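Local coordinates for protein beta-agarase (Persicobacter, PDB 6AII) that cleaves the beta-1,4-glycosidic linkages of agarose, probably by hydrolysis as a family 16 glycoside hydrolase, giving neoagarobiose as product, at residues A[76-81]-A[282-287]; A[124-129]-A[211-216]; A[244-249]-A[262-267]. All coordinates share one frame; numbering follows the deposited sequence.

Interaction 1: A[76-81]-A[282-287]; sequences MNIVAS and LIINIE
I78 faces I284 and I286 across the core of the beta-sandwich that is the GH16 fold, where strand 75-79 of one sheet covers strand 280-287 of the other. The two short strand segments pass 7.4 Å apart with their directions 33° from parallel. The link is apolar. The CD1 tip of I78 presses on the CG2 branch of I284 at 3.5 Å, a tight carbon pair between side chains that cross at about a right angle. The I78 and I286 side chains slide past each other in opposite directions, with I78 CG2 4.0 Å from I286 CG1. With an alanine at I78, a gap would probably open between the sheets, leaving I284 CG2 without the CD1 pressing on it and I286 CG1 without its neighbouring CG2 branch. I286 holds CG1 between its backbone N and carbonyl carbon (chi1 65°), which carries CD1 out to the backbone of V79 and A80. M313 and F131 line the same core. Polar groups lie behind: N285, its side chain starting away from 76-81, receives W136 NE1 at OD1, and its ND2 donates to E287 OE1. ND2 also reaches I286 O at 3.1 Å, from above the carbonyl plane and 78° out.

Interaction 2: A[124-129]-A[211-216]; sequences VKIADA and DWAGEY
K125 NZ, reaching across to A213, is gripped by three acceptors. The shortest bond runs 2.8 Å to I126 O in its own segment, the amine sitting 38° out of that carbonyl plane. A water at 2.9 Å from K125 NZ relays a second link by donating to A213 O, and NZ also makes a weak direct bond of 3.3 Å to A213 O. The lysine leaves the backbone with CG anti to its N (chi1 -152°) and bends twice further out, bringing CG beside E215 O and CD beside A213 O. Its CB rests over one face of the Y216 ring, 3.7 Å from the centroid, a CH-pi contact offset toward the ring rim. A second water sits between the segments, accepting from I126 N; W212 O and E215 O both lie within its reach, among more acceptors than it has protons for. Close carbon contacts complete the interface: Y216 CA meets V124 O at 3.3 Å in a CA-H...O contact, A213 CB nestles on A127 O, and I126 CD1 lies alongside W212 CB, both side chains pointing the same way. An Asx turn fixes the start of 211-216, D211 OD1 taking the A213 N-H at 2.9 Å through its anti lone pair. W212 turns its indole away, NE1 bonding to K171 O. The loop thus closes on the end of strand 118-125 just before strand 217-225 pairs with it, while Y216 touches K314 and the calcium ligand D316 of strand 312-325.

Interaction 3: A[244-249]-A[262-267]; sequences KNYSYL and FNVLDK
K244 and V264 carry most of this contact, in which the loop 262-267 folds back on the start of strand 245-249, after the chain has made a hairpin with strand 255-259. K244 sets CG anti to its carbonyl carbon (chi1 -60°), which puts CG beside F262 O at 3.5 Å, with CB equally near; the chain runs extended from there. K244 CA approaches the same oxygen at 3.4 Å as a CA-H...O contact. V264 splits its branches: CG1 meets Y246 CD1 at 4.1 Å, the two side chains crossing at about a right angle, while CG2 lies 3.8 Å from N245 O. Y246 has CG between its backbone N and carbonyl carbon (chi1 67°), and its OH accepts from Y200 N. V199 and L241 also touch V264. Within the loop, the N263 side chain starts away from 244-249 and turns OD1 onto D266 N at 2.9 Å, an Asx motif; F262 has K267 CE over the centre of one ring face. The fit between the segments thus rests on van der Waals contact, with the K244 CA-H...O approach as its weak polar element and conventional polar bonds made to other partners.

From the N terminus, residues 76-81 open the long loop that interaction 1 closes at 282-287, and the other two contacts nest inside it. Interaction 2 comes first, shutting the loop from 124-129 to 211-216; interaction 3 follows in series, spanning only 244-249 to 262-267, and none of the loops cross. Strands 75-79, 118-125 and 245-249 belong to one antiparallel sheet, so each contact reaches it: interaction 1 joins it to the second sheet, interaction 2 to the loop leading into strand 217-225, and interaction 3 to the loop beyond its outer hairpin. Interactions 1 and 2 have centres about 13 Å apart; interaction 3 lies across the chain's centre from interaction 1, their centres about 30 Å apart.

Interaction 1: A[76-81]-A[282-287]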
# COMPACT_ATOMS: atom_id res chain seq x y z
N MET A 76 -7.50 -3.23 12.66
CA MET A 76 -8.05 -1.99 12.11
C MET A 76 -8.93 -2.41 10.92
O MET A 76 -8.53 -3.33 10.15
CB MET A 76 -6.96 -1.05 11.61
CG MET A 76 -7.49 0.13 10.87
SD MET A 76 -6.15 1.37 10.61
CE MET A 76 -6.03 2.16 12.14
N ASN A 77 -10.08 -1.79 10.78
CA ASN A 77 -11.05 -2.06 9.73
C ASN A 77 -11.11 -0.82 8.82
O ASN A 77 -11.35 0.29 9.31
CB ASN A 77 -12.45 -2.26 10.31
CG ASN A 77 -12.50 -3.38 11.31
OD1 ASN A 77 -12.22 -4.49 10.90
ND2 ASN A 77 -12.88 -3.06 12.56
N ILE A 78 -10.89 -1.02 7.54
CA ILE A 78 -10.99 0.04 6.53
C ILE A 78 -12.15 -0.37 5.62
O ILE A 78 -12.04 -1.31 4.83
CB ILE A 78 -9.67 0.29 5.83
CG1 ILE A 78 -8.54 0.56 6.83
CG2 ILE A 78 -9.83 1.48 4.89
CD1 ILE A 78 -7.17 0.71 6.20
N VAL A 79 -13.30 0.30 5.81
CA VAL A 79 -14.58 -0.20 5.37
C VAL A 79 -15.06 0.45 4.06
O VAL A 79 -14.94 1.65 3.95
CB VAL A 79 -15.65 -0.00 6.45
CG1 VAL A 79 -17.01 -0.42 5.96
CG2 VAL A 79 -15.19 -0.74 7.72
N ALA A 80 -15.54 -0.37 3.15
CA ALA A 80 -16.34 0.10 1.98
C ALA A 80 -17.81 -0.10 2.28
O ALA A 80 -18.27 -1.22 2.58
CB ALA A 80 -15.93 -0.58 0.69
N SER A 81 -18.60 0.96 2.00
CA SER A 81 -20.05 0.88 2.19
C SER A 81 -20.72 1.80 1.15
O SER A 81 -20.02 2.48 0.40
CB SER A 81 -20.40 1.28 3.59
OG SER A 81 -19.97 2.59 3.90
N LEU A 282 3.16 6.80 6.60
CA LEU A 282 2.54 5.57 6.10
C LEU A 282 1.06 5.87 5.86
O LEU A 282 0.35 6.44 6.71
CB LEU A 282 2.77 4.47 7.13
CG LEU A 282 2.11 3.12 6.83
CD1 LEU A 282 2.75 2.48 5.62
CD2 LEU A 282 2.24 2.22 8.05
N ILE A 283 0.55 5.38 4.71
CA ILE A 283 -0.82 5.51 4.35
C ILE A 283 -1.36 4.09 4.10
O ILE A 283 -0.72 3.31 3.38
CB ILE A 283 -0.96 6.42 3.10
CG1 ILE A 283 -0.28 7.78 3.36
CG2 ILE A 283 -2.41 6.56 2.68
CD1 ILE A 283 -0.48 8.84 2.31
N ILE A 284 -2.51 3.79 4.68
CA ILE A 284 -3.23 2.54 4.36
C ILE A 284 -4.66 2.94 3.99
O ILE A 284 -5.33 3.64 4.72
CB ILE A 284 -3.25 1.56 5.53
CG1 ILE A 284 -1.82 1.33 6.04
CG2 ILE A 284 -3.93 0.28 5.06
CD1 ILE A 284 -1.72 0.20 7.03
N ASN A 285 -5.08 2.53 2.80
CA ASN A 285 -6.38 2.98 2.37
C ASN A 285 -6.98 2.02 1.34
O ASN A 285 -6.29 1.15 0.76
CB ASN A 285 -6.35 4.39 1.74
CG ASN A 285 -5.85 4.39 0.31
OD1 ASN A 285 -4.67 4.28 0.06
ND2 ASN A 285 -6.73 4.51 -0.67
N ILE A 286 -8.27 2.24 1.10
CA ILE A 286 -8.96 1.59 0.01
C ILE A 286 -9.52 2.68 -0.91
O ILE A 286 -9.71 3.82 -0.48
CB ILE A 286 -10.08 0.64 0.47
CG1 ILE A 286 -11.23 1.38 1.16
CG2 ILE A 286 -9.46 -0.48 1.35
CD1 ILE A 286 -12.38 0.50 1.68
N GLU A 287 -9.62 2.37 -2.19
CA GLU A 287 -10.15 3.35 -3.12
C GLU A 287 -10.71 2.65 -4.34
O GLU A 287 -10.35 1.54 -4.69
CB GLU A 287 -9.07 4.34 -3.50
CG GLU A 287 -7.84 3.82 -4.05
CD GLU A 287 -6.68 4.86 -4.19
OE1 GLU A 287 -6.43 5.74 -3.36
OE2 GLU A 287 -6.11 4.83 -5.28

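Interaction 2: A[124-129]-A[211-216]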
# COMPACT_ATOMS: atom_id res chain seq x y z
N VAL A 124 -2.04 -7.80 6.66
CA VAL A 124 -3.31 -7.30 6.19
C VAL A 124 -4.15 -8.48 5.70
O VAL A 124 -3.60 -9.44 5.18
CB VAL A 124 -3.12 -6.28 5.07
CG1 VAL A 124 -2.39 -5.03 5.58
CG2 VAL A 124 -2.45 -6.85 3.86
N LYS A 125 -5.47 -8.29 5.76
CA LYS A 125 -6.36 -9.18 5.04
C LYS A 125 -7.07 -8.33 3.97
O LYS A 125 -7.94 -7.52 4.30
CB LYS A 125 -7.39 -9.80 5.98
CG LYS A 125 -7.92 -11.15 5.57
CD LYS A 125 -8.79 -11.11 4.41
CE LYS A 125 -10.08 -10.36 4.61
NZ LYS A 125 -10.83 -10.41 3.32
N ILE A 126 -6.56 -8.48 2.78
CA ILE A 126 -7.11 -7.75 1.61
C ILE A 126 -8.60 -8.09 1.46
O ILE A 126 -9.00 -9.23 1.62
CB ILE A 126 -6.24 -8.09 0.40
CG1 ILE A 126 -4.92 -7.30 0.54
CG2 ILE A 126 -6.98 -7.72 -0.91
CD1 ILE A 126 -3.80 -7.72 -0.31
N ALA A 127 -9.41 -7.07 1.21
CA ALA A 127 -10.85 -7.24 1.03
C ALA A 127 -11.14 -8.19 -0.14
O ALA A 127 -10.54 -8.07 -1.19
CB ALA A 127 -11.50 -5.93 0.78
N ASP A 128 -12.13 -9.08 0.11
CA ASP A 128 -12.59 -9.94 -0.95
C ASP A 128 -13.69 -9.21 -1.71
O ASP A 128 -14.83 -9.56 -1.63
CB ASP A 128 -13.04 -11.28 -0.40
CG ASP A 128 -13.30 -12.30 -1.48
OD1 ASP A 128 -13.03 -11.98 -2.67
OD2 ASP A 128 -13.72 -13.42 -1.07
N ALA A 129 -13.25 -8.18 -2.39
CA ALA A 129 -14.14 -7.19 -3.03
C ALA A 129 -13.37 -6.51 -4.14
O ALA A 129 -12.15 -6.52 -4.19
CB ALA A 129 -14.61 -6.18 -2.01
N ASP A 211 -5.76 -14.66 -6.18
CA ASP A 211 -5.99 -13.42 -5.48
C ASP A 211 -5.33 -13.53 -4.10
O ASP A 211 -4.88 -14.62 -3.71
CB ASP A 211 -7.48 -13.16 -5.27
CG ASP A 211 -8.15 -14.23 -4.41
OD1 ASP A 211 -8.07 -14.18 -3.18
OD2 ASP A 211 -8.62 -15.24 -5.02
N TRP A 212 -5.35 -12.42 -3.36
CA TRP A 212 -4.69 -12.30 -2.06
C TRP A 212 -5.74 -12.05 -0.97
O TRP A 212 -5.39 -11.50 0.12
CB TRP A 212 -3.63 -11.19 -2.13
CG TRP A 212 -2.53 -11.49 -3.08
CD1 TRP A 212 -2.59 -11.34 -4.43
CD2 TRP A 212 -1.28 -12.15 -2.79
NE1 TRP A 212 -1.44 -11.78 -5.00
CE2 TRP A 212 -0.62 -12.29 -4.03
CE3 TRP A 212 -0.64 -12.55 -1.61
CZ2 TRP A 212 0.59 -12.90 -4.15
CZ3 TRP A 212 0.59 -13.14 -1.73
CH2 TRP A 212 1.22 -13.30 -2.98
N ALA A 213 -7.00 -12.34 -1.26
CA ALA A 213 -8.06 -11.88 -0.42
C ALA A 213 -8.62 -12.92 0.54
O ALA A 213 -9.63 -12.62 1.15
CB ALA A 213 -9.22 -11.35 -1.28
N GLY A 214 -8.11 -14.13 0.59
CA GLY A 214 -8.79 -15.13 1.46
C GLY A 214 -8.13 -15.41 2.79
O GLY A 214 -8.58 -16.32 3.50
N GLU A 215 -7.05 -14.72 3.11
CA GLU A 215 -6.25 -14.98 4.29
C GLU A 215 -5.42 -13.73 4.57
O GLU A 215 -5.32 -12.85 3.69
CB GLU A 215 -5.32 -16.15 4.04
CG GLU A 215 -4.32 -15.95 2.93
CD GLU A 215 -3.47 -17.20 2.69
OE1 GLU A 215 -2.54 -17.41 3.46
OE2 GLU A 215 -3.77 -17.92 1.75
N TYR A 216 -4.75 -13.68 5.71
CA TYR A 216 -3.82 -12.59 5.96
C TYR A 216 -2.54 -12.77 5.15
O TYR A 216 -2.08 -13.91 4.93
CB TYR A 216 -3.48 -12.49 7.45
CG TYR A 216 -4.60 -11.85 8.24
CD1 TYR A 216 -5.65 -12.57 8.77
CD2 TYR A 216 -4.64 -10.48 8.42
CE1 TYR A 216 -6.66 -11.94 9.50
CE2 TYR A 216 -5.67 -9.84 9.11
CZ TYR A 216 -6.69 -10.57 9.65
OH TYR A 216 -7.69 -9.88 10.31
O HOH W 1 -11.74 -13.19 3.03
O HOH W 2 -4.31 -10.67 2.30

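Interaction 3: A[244-249]-A[262-267]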
# COMPACT_ATOMS: atom_id res chain seq x y z
N LYS A 244 21.89 0.59 -10.01
CA LYS A 244 21.54 0.34 -11.38
C LYS A 244 21.08 -1.10 -11.56
O LYS A 244 20.73 -1.50 -12.68
CB LYS A 244 22.73 0.59 -12.32
CG LYS A 244 23.24 2.02 -12.26
CD LYS A 244 24.30 2.24 -13.34
CE LYS A 244 24.72 3.68 -13.34
NZ LYS A 244 25.63 3.95 -14.48
N ASN A 245 21.08 -1.89 -10.48
CA ASN A 245 20.82 -3.33 -10.51
C ASN A 245 19.46 -3.59 -9.83
O ASN A 245 19.04 -2.78 -8.99
CB ASN A 245 21.84 -4.12 -9.71
CG ASN A 245 23.22 -4.03 -10.35
OD1 ASN A 245 23.35 -3.92 -11.55
ND2 ASN A 245 24.25 -4.03 -9.54
N TYR A 246 18.83 -4.68 -10.26
CA TYR A 246 17.63 -5.09 -9.53
C TYR A 246 17.43 -6.57 -9.75
O TYR A 246 17.95 -7.14 -10.75
CB TYR A 246 16.38 -4.30 -9.97
CG TYR A 246 15.86 -4.50 -11.36
CD1 TYR A 246 16.49 -3.87 -12.42
CD2 TYR A 246 14.75 -5.31 -11.66
CE1 TYR A 246 16.06 -4.04 -13.72
CE2 TYR A 246 14.36 -5.54 -12.96
CZ TYR A 246 14.99 -4.85 -13.99
OH TYR A 246 14.58 -4.99 -15.28
N SER A 247 16.68 -7.23 -8.85
CA SER A 247 16.47 -8.66 -8.98
C SER A 247 15.12 -8.98 -8.35
O SER A 247 14.62 -8.22 -7.53
CB SER A 247 17.54 -9.46 -8.30
OG SER A 247 17.73 -9.02 -6.96
N TYR A 248 14.57 -10.12 -8.74
CA TYR A 248 13.20 -10.43 -8.25
C TYR A 248 12.87 -11.87 -8.56
O TYR A 248 13.48 -12.49 -9.44
CB TYR A 248 12.15 -9.52 -8.90
CG TYR A 248 11.96 -9.64 -10.39
CD1 TYR A 248 12.80 -8.96 -11.23
CD2 TYR A 248 10.91 -10.37 -10.94
CE1 TYR A 248 12.63 -8.99 -12.61
CE2 TYR A 248 10.75 -10.44 -12.32
CZ TYR A 248 11.63 -9.75 -13.15
OH TYR A 248 11.44 -9.81 -14.52
N LEU A 249 11.89 -12.42 -7.83
CA LEU A 249 11.32 -13.76 -8.18
C LEU A 249 10.14 -13.62 -9.13
O LEU A 249 9.21 -12.83 -8.83
CB LEU A 249 10.85 -14.45 -6.89
CG LEU A 249 11.95 -14.77 -5.91
CD1 LEU A 249 11.40 -15.56 -4.71
CD2 LEU A 249 13.09 -15.55 -6.58
N PHE A 262 20.91 2.85 -16.24
CA PHE A 262 20.51 4.02 -15.49
C PHE A 262 20.22 3.59 -14.04
O PHE A 262 20.13 2.36 -13.76
CB PHE A 262 19.25 4.65 -16.11
CG PHE A 262 18.15 3.65 -16.36
CD1 PHE A 262 17.25 3.31 -15.34
CD2 PHE A 262 18.03 3.00 -17.58
CE1 PHE A 262 16.25 2.38 -15.56
CE2 PHE A 262 17.02 2.06 -17.79
CZ PHE A 262 16.14 1.74 -16.78
N ASN A 263 20.16 4.54 -13.16
CA ASN A 263 19.80 4.28 -11.76
C ASN A 263 18.30 3.91 -11.74
O ASN A 263 17.48 4.68 -12.24
CB ASN A 263 20.10 5.50 -10.90
CG ASN A 263 19.79 5.28 -9.43
OD1 ASN A 263 18.61 5.25 -9.07
ND2 ASN A 263 20.82 5.14 -8.60
N VAL A 264 17.94 2.76 -11.16
CA VAL A 264 16.52 2.33 -11.26
C VAL A 264 15.65 2.94 -10.17
O VAL A 264 14.42 2.87 -10.35
CB VAL A 264 16.40 0.80 -11.26
CG1 VAL A 264 17.13 0.18 -12.42
CG2 VAL A 264 16.82 0.19 -9.92
N LEU A 265 16.23 3.60 -9.15
CA LEU A 265 15.43 4.34 -8.17
C LEU A 265 15.08 5.75 -8.65
O LEU A 265 14.00 6.21 -8.36
CB LEU A 265 16.11 4.40 -6.82
CG LEU A 265 16.18 2.96 -6.31
CD1 LEU A 265 17.55 2.35 -6.47
CD2 LEU A 265 15.55 2.77 -4.98
N ASP A 266 15.99 6.34 -9.43
CA ASP A 266 15.80 7.76 -9.88
C ASP A 266 16.38 7.92 -11.28
O ASP A 266 17.47 8.45 -11.47
CB ASP A 266 16.41 8.72 -8.86
CG ASP A 266 16.24 10.19 -9.25
OD1 ASP A 266 15.31 10.48 -10.05
OD2 ASP A 266 17.00 11.02 -8.71
N LYS A 267 15.66 7.43 -12.25
CA LYS A 267 16.19 7.22 -13.57
C LYS A 267 16.62 8.54 -14.22
O LYS A 267 17.63 8.56 -14.92
CB LYS A 267 15.12 6.55 -14.44
CG LYS A 267 15.53 6.33 -15.88
CD LYS A 267 14.54 5.48 -16.65
CE LYS A 267 15.01 5.22 -18.07
NZ LYS A 267 14.10 4.29 -18.80